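Local coordinates for farnesyl pyrophosphate synthase (PDB 3ZOU), which probably condenses isopentenyl diphosphate with allylic diphosphates such as geranyl diphosphate to make farnesyl diphosphate, using magnesium ions, at residues N131-E134 with H135-L139; F219-Q222 with D223-D227; R285-A288 with R289-E293. All blocks are in the same frame, centred on the assembly; numbering follows the deposited sequence.

How the contacts relate
All three contacts are local, each between neighbouring four- and five-residue pieces, so none closes a long loop, and along the chain they follow in series without nesting or crossing. Contact 1 turns the loop after helix 107-126 into helix 135-149, beside the second subunit. Contact 2 is the last two turns of helix 202-227, which carry a magnesium ion. Contact 3 lies on the C-terminal helix 282-293 beside the fragment 6H6. Contacts 1 and 2 sit on opposite sides of the chain's centre, their centres about 37 Å apart. Contacts 2 and 3 touch, with Gln222 CG 3.2 Å from Ile291 O, which ties the metal-bearing helix end to the C-terminal helix.

Contact 1: residues N131-E134 with H135-L139; sequences NPQE and HAVCL
Glu134, at the N-cap position, reaches the first N-H groups of its helix through water. Its OE1 takes a hydrogen bond of 2.7 Å from water 2, and that water in turn accepts the N-H of His135. Water 1 accepts the N-H of Ala136 and gives OE1 a longer, weak bond. The side chain can do this because it folds back at chi2 (-87°), which brings the carboxylate round to the start of the helix. Water 2 also sits above one face of the His135 ring, toward its rim.

The backbone carbonyl of the same residue begins the regular helical bonding, with Cys138 N donating to Glu134 O at 3.0 Å. Next to it the thiol of Cys138 is lodged among carbonyls, its SG 3.3 Å from Asn131 O and 3.6 Å from Glu134 O. Gln133 adds an apolar contact, its CB touching both Val137 CG1 and Cys138 SG. Farther out, Gln133 NE2 donates to Asn131 OD1 from above the carbonyl plane and also bonds Arg65 O, while Asn131 ND2 is held by Leu125 O. The loop is thereby fastened on either side of Pro132, the centre of an inverse gamma turn. His135 and Cys138 both pack on Leu139 of the second subunit. The arrangement is a helix N-terminus with Glu134 at the N-cap position, its first N-H groups met through water, on a helix of the dimer interface.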
ATOM      1  N   ASN A 131       9.187  -5.890 -13.445  1.00 16.09           N
ATOM      2  CA  ASN A 131       9.031  -4.555 -14.007  1.00 13.67           C
ATOM      3  C   ASN A 131      10.386  -4.023 -14.484  1.00 13.89           C
ATOM      4  O   ASN A 131      10.969  -3.137 -13.872  1.00 14.06           O
ATOM      5  CB  ASN A 131       8.452  -3.595 -12.922  1.00 12.93           C
ATOM      6  CG  ASN A 131       7.981  -2.269 -13.526  1.00 12.44           C
ATOM      7  OD1 ASN A 131       7.605  -2.200 -14.721  1.00 14.69           O
ATOM      8  ND2 ASN A 131       8.004  -1.190 -12.707  1.00 12.58           N
ATOM      9  N   PRO A 132      10.865  -4.586 -15.619  1.00 15.14           N
ATOM     10  CA  PRO A 132      12.268  -4.351 -15.984  1.00 17.02           C
ATOM     11  C   PRO A 132      12.496  -3.075 -16.748  1.00 15.90           C
ATOM     12  O   PRO A 132      13.020  -3.095 -17.900  1.00 19.04           O
ATOM     13  CB  PRO A 132      12.599  -5.571 -16.844  1.00 17.88           C
ATOM     14  CG  PRO A 132      11.344  -5.932 -17.471  1.00 17.67           C
ATOM     15  CD  PRO A 132      10.235  -5.578 -16.465  1.00 17.28           C
ATOM     16  N   GLN A 133      12.132  -1.944 -16.151  1.00 15.62           N
ATOM     17  CA  GLN A 133      12.379  -0.639 -16.716  1.00 13.91           C
ATOM     18  C   GLN A 133      13.670  -0.137 -16.213  1.00 12.90           C
ATOM     19  O   GLN A 133      14.221  -0.739 -15.282  1.00 15.37           O
ATOM     20  CB  GLN A 133      11.274   0.391 -16.375  1.00 13.00           C
ATOM     21  CG  GLN A 133       9.873  -0.181 -16.369  1.00 13.59           C
ATOM     22  CD  GLN A 133       9.447  -0.936 -17.576  1.00 15.05           C
ATOM     23  OE1 GLN A 133       9.796  -0.563 -18.706  1.00 15.87           O
ATOM     24  NE2 GLN A 133       8.629  -1.984 -17.375  1.00 16.58           N
ATOM     25  N   GLU A 134      14.135   0.994 -16.770  1.00 13.50           N
ATOM     26  CA  GLU A 134      15.224   1.700 -16.148  1.00 13.81           C
ATOM     27  C   GLU A 134      14.780   2.092 -14.714  1.00 15.43           C
ATOM     28  O   GLU A 134      13.635   2.374 -14.464  1.00 15.64           O
ATOM     29  CB  GLU A 134      15.533   2.948 -16.905  1.00 18.05           C
ATOM     30  CG  GLU A 134      16.169   2.620 -18.255  1.00 20.79           C
ATOM     31  CD  GLU A 134      17.679   2.459 -18.153  1.00 28.35           C
ATOM     32  OE1 GLU A 134      18.235   2.628 -17.043  1.00 33.91           O
ATOM     33  OE2 GLU A 134      18.311   2.160 -19.196  1.00 36.69           O
ATOM     34  N   HIS A 135      15.733   2.103 -13.803  1.00 16.00           N
ATOM     35  CA  HIS A 135      15.409   2.299 -12.382  1.00 14.62           C
ATOM     36  C   HIS A 135      14.693   3.565 -12.124  1.00 15.18           C
ATOM     37  O   HIS A 135      13.792   3.598 -11.286  1.00 13.45           O
ATOM     38  CB  HIS A 135      16.645   2.157 -11.494  1.00 15.70           C
ATOM     39  CG  HIS A 135      17.174   0.766 -11.453  1.00 16.25           C
ATOM     40  ND1 HIS A 135      18.430   0.446 -10.966  1.00 19.40           N
ATOM     41  CD2 HIS A 135      16.645  -0.394 -11.898  1.00 16.57           C
ATOM     42  CE1 HIS A 135      18.625  -0.851 -11.114  1.00 18.29           C
ATOM     43  NE2 HIS A 135      17.567  -1.378 -11.682  1.00 20.16           N
ATOM     44  N   ALA A 136      15.092   4.675 -12.740  1.00 13.76           N
ATOM     45  CA  ALA A 136      14.417   5.895 -12.504  1.00 15.01           C
ATOM     46  C   ALA A 136      12.951   5.848 -12.965  1.00 13.74           C
ATOM     47  O   ALA A 136      12.098   6.527 -12.417  1.00 17.56           O
ATOM     48  CB  ALA A 136      15.147   7.009 -13.243  1.00 15.41           C
ATOM     49  N   VAL A 137      12.709   5.100 -14.035  1.00 13.79           N
ATOM     50  CA  VAL A 137      11.356   4.870 -14.540  1.00 13.18           C
ATOM     51  C   VAL A 137      10.538   4.044 -13.539  1.00 13.66           C
ATOM     52  O   VAL A 137       9.388   4.404 -13.253  1.00 12.54           O
ATOM     53  CB  VAL A 137      11.313   4.253 -15.950  1.00 15.28           C
ATOM     54  CG1 VAL A 137       9.907   3.919 -16.352  1.00 16.19           C
ATOM     55  CG2 VAL A 137      11.958   5.209 -16.941  1.00 15.91           C
ATOM     56  N   CYS A 138      11.118   2.979 -13.000  1.00 12.73           N
ATOM     57  CA  CYS A 138      10.384   2.208 -11.967  1.00 12.58           C
ATOM     58  C   CYS A 138      10.002   3.140 -10.810  1.00 11.86           C
ATOM     59  O   CYS A 138       8.875   3.069 -10.323  1.00 11.35           O
ATOM     60  CB  CYS A 138      11.230   1.089 -11.433  1.00 12.69           C
ATOM     61  SG  CYS A 138      11.762  -0.153 -12.649  1.00 14.42           S
ATOM     62  N   LEU A 139      10.896   4.004 -10.415  1.00 12.03           N
ATOM     63  CA  LEU A 139      10.627   4.864  -9.245  1.00 11.79           C
ATOM     64  C   LEU A 139       9.501   5.868  -9.559  1.00 13.03           C
ATOM     65  O   LEU A 139       8.639   6.161  -8.724  1.00 13.42           O
ATOM     66  CB  LEU A 139      11.881   5.553  -8.778  1.00 12.88           C
ATOM     67  CG  LEU A 139      12.835   4.659  -8.034  1.00 13.22           C
ATOM     68  CD1 LEU A 139      14.193   5.322  -7.847  1.00 14.17           C
ATOM     69  CD2 LEU A 139      12.306   4.330  -6.648  1.00 13.10           C
TER
HETATM   70  O   HOH W   1      17.470   4.919 -14.688  1.00 17.74           O
HETATM   71  O   HOH W   2      18.402   1.400 -14.679  1.00 23.11           O

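Contact 2: residues F219-Q222 with D223-D227; sequences FQVQ and DDILD. With MG (magnesium ion), chain F.
Asp224 binds a hydrated magnesium ion directly at the end of helix 202-227, and Gln220, one turn earlier, holds one of its waters. Residues 223-227 read DDILD, the second aspartate-rich DDxxD motif of polyprenyl synthases. Asp224 OD1 binds the metal at 2.1 Å, and five waters complete six ligands, with no diphosphate oxygen among them. In relatives this motif helps bind a magnesium ion that also meets the diphosphate.

In the second shell, water 4 of the metal donates to both Gln220 OE1, at 2.6 Å, and Gln220 O. A bend at chi2 (-62°) curls the amide of Gln220 back to this water. Asp224 OD2 accepts from metal-bound water 5 and from Tyr250 N, which should fix the rotation of the carboxylate. Water 3 then extends the network to Asp223, donating to Gln220 OE1 and to Asp223 OD2. The other oxygen of that carboxylate, OD1, makes a salt bridge to Arg294; how the group sits against the Phe219 ring is doubtful, since the two are modelled too close.

Beneath this polar side the helix is plainly regular, as in Ile225 N to Val221 O at 3.0 Å. Val221 and Ile225 lie alongside each other, CG1 to CD1 3.9 Å apart, and both pack against helix 256-273. Gln222 NE2, whose hydrogen-bond acceptor is Arg294 O, passes 3.8 Å from Leu226 CG.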
ATOM      1  N   PHE A 219     -16.905   8.190 -18.698  1.00 13.77           N
ATOM      2  CA  PHE A 219     -17.427   7.009 -18.172  1.00 17.36           C
ATOM      3  C   PHE A 219     -18.515   7.267 -17.132  1.00 14.95           C
ATOM      4  O   PHE A 219     -19.556   6.616 -17.148  1.00 15.07           O
ATOM      5  CB  PHE A 219     -16.385   6.175 -17.467  1.00 23.62           C
ATOM      6  CG  PHE A 219     -16.937   4.853 -17.060  1.00 32.79           C
ATOM      7  CD1 PHE A 219     -17.230   3.896 -18.041  1.00 35.72           C
ATOM      8  CD2 PHE A 219     -17.259   4.569 -15.730  1.00 36.18           C
ATOM      9  CE1 PHE A 219     -17.804   2.662 -17.700  1.00 39.39           C
ATOM     10  CE2 PHE A 219     -17.807   3.326 -15.378  1.00 39.55           C
ATOM     11  CZ  PHE A 219     -18.097   2.384 -16.375  1.00 36.97           C
ATOM     12  N   GLN A 220     -18.253   8.240 -16.273  1.00 14.77           N
ATOM     13  CA  GLN A 220     -19.193   8.521 -15.201  1.00 15.52           C
ATOM     14  C   GLN A 220     -20.478   9.179 -15.736  1.00 14.28           C
ATOM     15  O   GLN A 220     -21.581   8.862 -15.270  1.00 15.59           O
ATOM     16  CB  GLN A 220     -18.541   9.407 -14.141  1.00 15.79           C
ATOM     17  CG  GLN A 220     -17.403   8.695 -13.439  1.00 16.02           C
ATOM     18  CD  GLN A 220     -17.839   7.446 -12.695  1.00 18.22           C
ATOM     19  OE1 GLN A 220     -18.974   7.320 -12.209  1.00 18.87           O
ATOM     20  NE2 GLN A 220     -16.964   6.439 -12.683  1.00 21.75           N
ATOM     21  N   VAL A 221     -20.295  10.075 -16.693  1.00 14.42           N
ATOM     22  CA  VAL A 221     -21.466  10.730 -17.339  1.00 15.03           C
ATOM     23  C   VAL A 221     -22.322   9.690 -18.029  1.00 15.23           C
ATOM     24  O   VAL A 221     -23.583   9.620 -17.840  1.00 15.59           O
ATOM     25  CB  VAL A 221     -21.027  11.841 -18.295  1.00 13.89           C
ATOM     26  CG1 VAL A 221     -22.270  12.452 -18.997  1.00 14.63           C
ATOM     27  CG2 VAL A 221     -20.194  12.913 -17.614  1.00 15.85           C
ATOM     28  N   GLN A 222     -21.686   8.856 -18.873  1.00 15.81           N
ATOM     29  CA  GLN A 222     -22.485   7.829 -19.594  1.00 16.86           C
ATOM     30  C   GLN A 222     -23.117   6.822 -18.626  1.00 17.71           C
ATOM     31  O   GLN A 222     -24.238   6.337 -18.851  1.00 19.95           O
ATOM     32  CB  GLN A 222     -21.634   7.137 -20.681  1.00 18.26           C
ATOM     33  CG  GLN A 222     -22.347   6.130 -21.536  1.00 18.75           C
ATOM     34  CD  GLN A 222     -23.398   6.790 -22.437  1.00 21.16           C
ATOM     35  OE1 GLN A 222     -23.462   8.024 -22.532  1.00 20.92           O
ATOM     36  NE2 GLN A 222     -24.226   5.990 -23.045  1.00 22.46           N
ATOM     37  N   ASP A 223     -22.440   6.449 -17.543  1.00 17.73           N
ATOM     38  CA  ASP A 223     -23.051   5.517 -16.588  1.00 20.58           C
ATOM     39  C   ASP A 223     -24.356   6.078 -15.983  1.00 19.93           C
ATOM     40  O   ASP A 223     -25.344   5.326 -15.852  1.00 19.62           O
ATOM     41  CB  ASP A 223     -22.129   5.236 -15.409  1.00 22.27           C
ATOM     42  CG  ASP A 223     -21.145   4.134 -15.676  1.00 28.65           C
ATOM     43  OD1 ASP A 223     -21.092   3.607 -16.817  1.00 30.82           O
ATOM     44  OD2 ASP A 223     -20.332   3.808 -14.745  1.00 32.44           O
ATOM     45  N   ASP A 224     -24.329   7.362 -15.656  1.00 19.51           N
ATOM     46  CA  ASP A 224     -25.470   8.073 -15.099  1.00 21.37           C
ATOM     47  C   ASP A 224     -26.586   8.078 -16.142  1.00 23.87           C
ATOM     48  O   ASP A 224     -27.772   7.863 -15.807  1.00 24.98           O
ATOM     49  CB  ASP A 224     -25.177   9.511 -14.684  1.00 20.42           C
ATOM     50  CG  ASP A 224     -24.381   9.621 -13.369  1.00 18.86           C
ATOM     51  OD1 ASP A 224     -24.089   8.574 -12.796  1.00 19.86           O
ATOM     52  OD2 ASP A 224     -24.116  10.775 -12.988  1.00 20.89           O
ATOM     53  N   ILE A 225     -26.233   8.316 -17.405  1.00 21.28           N
ATOM     54  CA  ILE A 225     -27.236   8.381 -18.446  1.00 20.34           C
ATOM     55  C   ILE A 225     -27.895   7.029 -18.579  1.00 22.70           C
ATOM     56  O   ILE A 225     -29.129   6.950 -18.643  1.00 26.32           O
ATOM     57  CB  ILE A 225     -26.634   8.831 -19.771  1.00 20.28           C
ATOM     58  CG1 ILE A 225     -26.269  10.300 -19.725  1.00 20.01           C
ATOM     59  CG2 ILE A 225     -27.592   8.495 -20.948  1.00 21.21           C
ATOM     60  CD1 ILE A 225     -25.299  10.738 -20.771  1.00 19.76           C
ATOM     61  N   LEU A 226     -27.108   5.954 -18.612  1.00 22.87           N
ATOM     62  CA  LEU A 226     -27.633   4.622 -18.775  1.00 25.86           C
ATOM     63  C   LEU A 226     -28.513   4.181 -17.592  1.00 30.05           C
ATOM     64  O   LEU A 226     -29.479   3.437 -17.771  1.00 30.30           O
ATOM     65  CB  LEU A 226     -26.492   3.628 -19.016  1.00 24.71           C
ATOM     66  CG  LEU A 226     -25.795   3.774 -20.359  1.00 27.01           C
ATOM     67  CD1 LEU A 226     -24.575   2.861 -20.429  1.00 27.37           C
ATOM     68  CD2 LEU A 226     -26.759   3.527 -21.521  1.00 31.46           C
ATOM     69  N   ASP A 227     -28.150   4.609 -16.386  1.00 29.83           N
ATOM     70  CA  ASP A 227     -28.987   4.384 -15.161  1.00 33.32           C
ATOM     71  C   ASP A 227     -30.405   4.984 -15.261  1.00 36.36           C
ATOM     72  O   ASP A 227     -31.369   4.358 -14.824  1.00 36.98           O
ATOM     73  CB  ASP A 227     -28.311   4.976 -13.943  1.00 35.32           C
ATOM     74  CG  ASP A 227     -27.200   4.109 -13.405  1.00 35.62           C
ATOM     75  OD1 ASP A 227     -26.993   2.983 -13.913  1.00 34.31           O
ATOM     76  OD2 ASP A 227     -26.514   4.570 -12.468  1.00 36.41           O
TER
HETATM   77 MG    MG F1298     -22.814   8.294 -11.103  0.80 33.62          MG
HETATM   78  O   HOH W   3     -20.402   4.928 -12.253  1.00 25.42           O
HETATM   79  O   HOH W   4     -21.370   8.405 -12.478  1.00 25.99           O
HETATM   80  O   HOH W   5     -22.397  10.707 -11.045  1.00 26.04           O
HETATM   81  O   HOH W   6     -22.866   6.096 -11.511  1.00 39.18           O
HETATM   82  O   HOH W   7     -24.659   8.152 -10.002  1.00 28.73           O
HETATM   83  O   HOH W   8     -21.648   7.794  -9.656  1.00 27.64           O

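Contact 3: residues R285-A288 with R289-E293; sequences RQLA and RYIVE. With 6H6 (3-(2-oxo-1,3-benzoxazol-3(2H)-yl)propanoic acid), chain G.
Three successive helical hydrogen bonds carry helix 282-293 through this contact: Arg289 N to Arg285 O, Ile291 N to Leu287 O and, between them, Tyr290 N to Gln286 O. Ala288 O and Val292 N are already 3.8 Å apart, and Val292 N turns weakly to Arg289 O, so the coil is changing near its end.

The side chains divide between two flanks. On one, Leu287 and Tyr290 receive the fragment 6H6. With CG of Tyr290 opposite its backbone N (chi1 169°), the ring lies face to face with the benzoxazolone, the planes nearly parallel and 6H6 O2 3.7 Å above the ring centre. Leu287 CD1 reaches the benzo portion at 3.9 Å from C4, while its CG packs on Ile291 CD1. Ile3 adds to this side of the pocket. On the other flank Arg289 runs extended past Arg285, its NH1 4.1 Å from Arg285 CB. The guanidinium of Arg285 is turned elsewhere, to Asp282 and the carbonyls of Leu274, Phe277 and Pro278.

In this pocket, apart from the geranyl diphosphate site, stacking on Tyr290 and van der Waals contact with Leu287 probably contribute much of the hold of these two residues on the bicycle.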
ATOM      1  N   ARG A 285      -8.167   5.694 -28.903  1.00 11.36           N
ATOM      2  CA  ARG A 285      -9.265   6.402 -29.560  1.00 12.05           C
ATOM      3  C   ARG A 285     -10.567   5.607 -29.555  1.00 11.24           C
ATOM      4  O   ARG A 285     -11.688   6.120 -29.322  1.00 11.47           O
ATOM      5  CB  ARG A 285      -8.869   6.763 -31.007  1.00 12.88           C
ATOM      6  CG  ARG A 285      -7.701   7.704 -31.100  1.00 13.63           C
ATOM      7  CD  ARG A 285      -7.260   7.913 -32.557  1.00 14.98           C
ATOM      8  NE  ARG A 285      -6.202   8.905 -32.648  1.00 15.49           N
ATOM      9  CZ  ARG A 285      -4.953   8.714 -33.020  1.00 15.41           C
ATOM     10  NH1 ARG A 285      -4.537   7.550 -33.471  1.00 17.11           N
ATOM     11  NH2 ARG A 285      -4.121   9.716 -32.949  1.00 16.90           N
ATOM     12  N   GLN A 286     -10.446   4.326 -29.902  1.00 10.74           N
ATOM     13  CA  GLN A 286     -11.588   3.422 -29.934  1.00 12.26           C
ATOM     14  C   GLN A 286     -12.270   3.260 -28.564  1.00 11.42           C
ATOM     15  O   GLN A 286     -13.478   3.137 -28.464  1.00 11.19           O
ATOM     16  CB  GLN A 286     -11.183   2.059 -30.518  1.00 12.74           C
ATOM     17  CG  GLN A 286     -10.866   2.134 -31.995  1.00 16.73           C
ATOM     18  CD  GLN A 286     -10.546   0.744 -32.570  1.00 23.32           C
ATOM     19  OE1 GLN A 286     -11.115  -0.272 -32.122  1.00 27.69           O
ATOM     20  NE2 GLN A 286      -9.718   0.703 -33.589  1.00 26.74           N
ATOM     21  N   LEU A 287     -11.454   3.202 -27.528  1.00 12.01           N
ATOM     22  CA  LEU A 287     -11.988   3.156 -26.181  1.00 11.45           C
ATOM     23  C   LEU A 287     -12.791   4.408 -25.853  1.00 11.39           C
ATOM     24  O   LEU A 287     -13.861   4.276 -25.320  1.00 12.23           O
ATOM     25  CB  LEU A 287     -10.839   2.983 -25.153  1.00 11.89           C
ATOM     26  CG  LEU A 287     -11.358   2.955 -23.711  1.00 11.90           C
ATOM     27  CD1 LEU A 287     -12.122   1.688 -23.425  1.00 11.92           C
ATOM     28  CD2 LEU A 287     -10.118   3.033 -22.831  1.00 11.92           C
ATOM     29  N   ALA A 288     -12.286   5.551 -26.196  1.00 11.34           N
ATOM     30  CA  ALA A 288     -13.031   6.793 -25.990  1.00 11.27           C
ATOM     31  C   ALA A 288     -14.401   6.791 -26.624  1.00 11.71           C
ATOM     32  O   ALA A 288     -15.393   7.208 -26.007  1.00 11.90           O
ATOM     33  CB  ALA A 288     -12.238   8.001 -26.370  1.00 11.15           C
ATOM     34  N   ARG A 289     -14.444   6.297 -27.875  1.00 11.11           N
ATOM     35  CA  ARG A 289     -15.757   6.169 -28.517  1.00 11.75           C
ATOM     36  C   ARG A 289     -16.623   5.139 -27.878  1.00 11.80           C
ATOM     37  O   ARG A 289     -17.853   5.337 -27.680  1.00 13.08           O
ATOM     38  CB  ARG A 289     -15.521   5.888 -30.003  1.00 11.65           C
ATOM     39  CG  ARG A 289     -14.763   7.009 -30.681  1.00 11.82           C
ATOM     40  CD  ARG A 289     -14.833   6.933 -32.208  1.00 13.13           C
ATOM     41  NE  ARG A 289     -13.945   7.897 -32.800  1.00 14.22           N
ATOM     42  CZ  ARG A 289     -12.743   7.601 -33.290  1.00 16.05           C
ATOM     43  NH1 ARG A 289     -12.269   6.372 -33.220  1.00 16.86           N
ATOM     44  NH2 ARG A 289     -12.012   8.554 -33.827  1.00 19.90           N
ATOM     45  N   TYR A 290     -16.078   3.981 -27.558  1.00 11.64           N
ATOM     46  CA  TYR A 290     -16.840   2.909 -26.930  1.00 13.16           C
ATOM     47  C   TYR A 290     -17.569   3.381 -25.655  1.00 12.43           C
ATOM     48  O   TYR A 290     -18.723   3.042 -25.424  1.00 15.34           O
ATOM     49  CB  TYR A 290     -15.926   1.741 -26.562  1.00 13.05           C
ATOM     50  CG  TYR A 290     -16.592   0.739 -25.685  1.00 16.44           C
ATOM     51  CD1 TYR A 290     -17.445  -0.231 -26.214  1.00 19.80           C
ATOM     52  CD2 TYR A 290     -16.359   0.750 -24.299  1.00 18.96           C
ATOM     53  CE1 TYR A 290     -18.098  -1.144 -25.390  1.00 21.94           C
ATOM     54  CE2 TYR A 290     -17.027  -0.131 -23.488  1.00 21.51           C
ATOM     55  CZ  TYR A 290     -17.904  -1.062 -24.052  1.00 22.02           C
ATOM     56  OH  TYR A 290     -18.540  -1.981 -23.202  1.00 28.89           O
ATOM     57  N   ILE A 291     -16.842   4.181 -24.861  1.00 14.08           N
ATOM     58  CA  ILE A 291     -17.362   4.594 -23.562  1.00 13.02           C
ATOM     59  C   ILE A 291     -18.693   5.358 -23.697  1.00 15.29           C
ATOM     60  O   ILE A 291     -19.634   5.104 -22.955  1.00 17.16           O
ATOM     61  CB  ILE A 291     -16.334   5.457 -22.809  1.00 13.81           C
ATOM     62  CG1 ILE A 291     -15.178   4.598 -22.294  1.00 14.34           C
ATOM     63  CG2 ILE A 291     -16.960   6.174 -21.641  1.00 15.61           C
ATOM     64  CD1 ILE A 291     -13.966   5.389 -21.962  1.00 14.19           C
ATOM     65  N   VAL A 292     -18.787   6.197 -24.707  1.00 14.74           N
ATOM     66  CA  VAL A 292     -19.999   6.965 -24.868  1.00 14.23           C
ATOM     67  C   VAL A 292     -21.020   6.322 -25.808  1.00 15.27           C
ATOM     68  O   VAL A 292     -22.173   6.740 -25.847  1.00 16.37           O
ATOM     69  CB  VAL A 292     -19.703   8.420 -25.286  1.00 14.03           C
ATOM     70  CG1 VAL A 292     -18.812   9.061 -24.251  1.00 16.24           C
ATOM     71  CG2 VAL A 292     -19.075   8.543 -26.697  1.00 13.87           C
ATOM     72  N   GLU A 293     -20.598   5.325 -26.585  1.00 14.72           N
ATOM     73  CA  GLU A 293     -21.530   4.619 -27.444  1.00 15.17           C
ATOM     74  C   GLU A 293     -22.241   3.479 -26.817  1.00 18.89           C
ATOM     75  O   GLU A 293     -23.226   2.924 -27.404  1.00 19.11           O
ATOM     76  CB  GLU A 293     -20.826   4.154 -28.734  1.00 15.96           C
ATOM     77  CG  GLU A 293     -20.363   5.267 -29.657  1.00 17.46           C
ATOM     78  CD  GLU A 293     -19.616   4.761 -30.876  1.00 17.21           C
ATOM     79  OE1 GLU A 293     -19.695   3.515 -31.205  1.00 18.53           O
ATOM     80  OE2 GLU A 293     -18.865   5.557 -31.486  1.00 16.87           O
TER
HETATM   81  O   6H6 G1299     -18.749  -7.286 -23.048  0.90 46.37           O
HETATM   82  N1  6H6 G1299     -16.263  -4.077 -24.002  0.90 27.88           N
HETATM   83  O1  6H6 G1299     -16.319  -4.268 -26.293  0.90 30.44           O
HETATM   84  C2  6H6 G1299     -15.841  -3.811 -25.234  0.90 28.46           C
HETATM   85  O2  6H6 G1299     -14.784  -2.964 -25.160  0.90 24.29           O
HETATM   86  C3  6H6 G1299     -14.587  -2.682 -23.861  0.90 21.50           C
HETATM   87  C4  6H6 G1299     -13.650  -1.857 -23.274  0.90 20.43           C
HETATM   88  C5  6H6 G1299     -13.681  -1.785 -21.885  0.90 19.37           C
HETATM   89  C6  6H6 G1299     -14.617  -2.506 -21.150  0.90 19.71           C
HETATM   90  C7  6H6 G1299     -15.550  -3.341 -21.727  0.90 22.05           C
HETATM   91  C8  6H6 G1299     -15.529  -3.407 -23.112  0.90 23.68           C
HETATM   92  C9  6H6 G1299     -17.344  -4.999 -23.681  0.90 33.21           C
HETATM   93  C10 6H6 G1299     -16.660  -6.384 -23.726  0.90 36.01           C
HETATM   94  C11 6H6 G1299     -17.519  -7.490 -23.114  0.90 44.71           C
HETATM   95  OXT 6H6 G1299     -16.922  -8.538 -22.771  0.90 50.91           O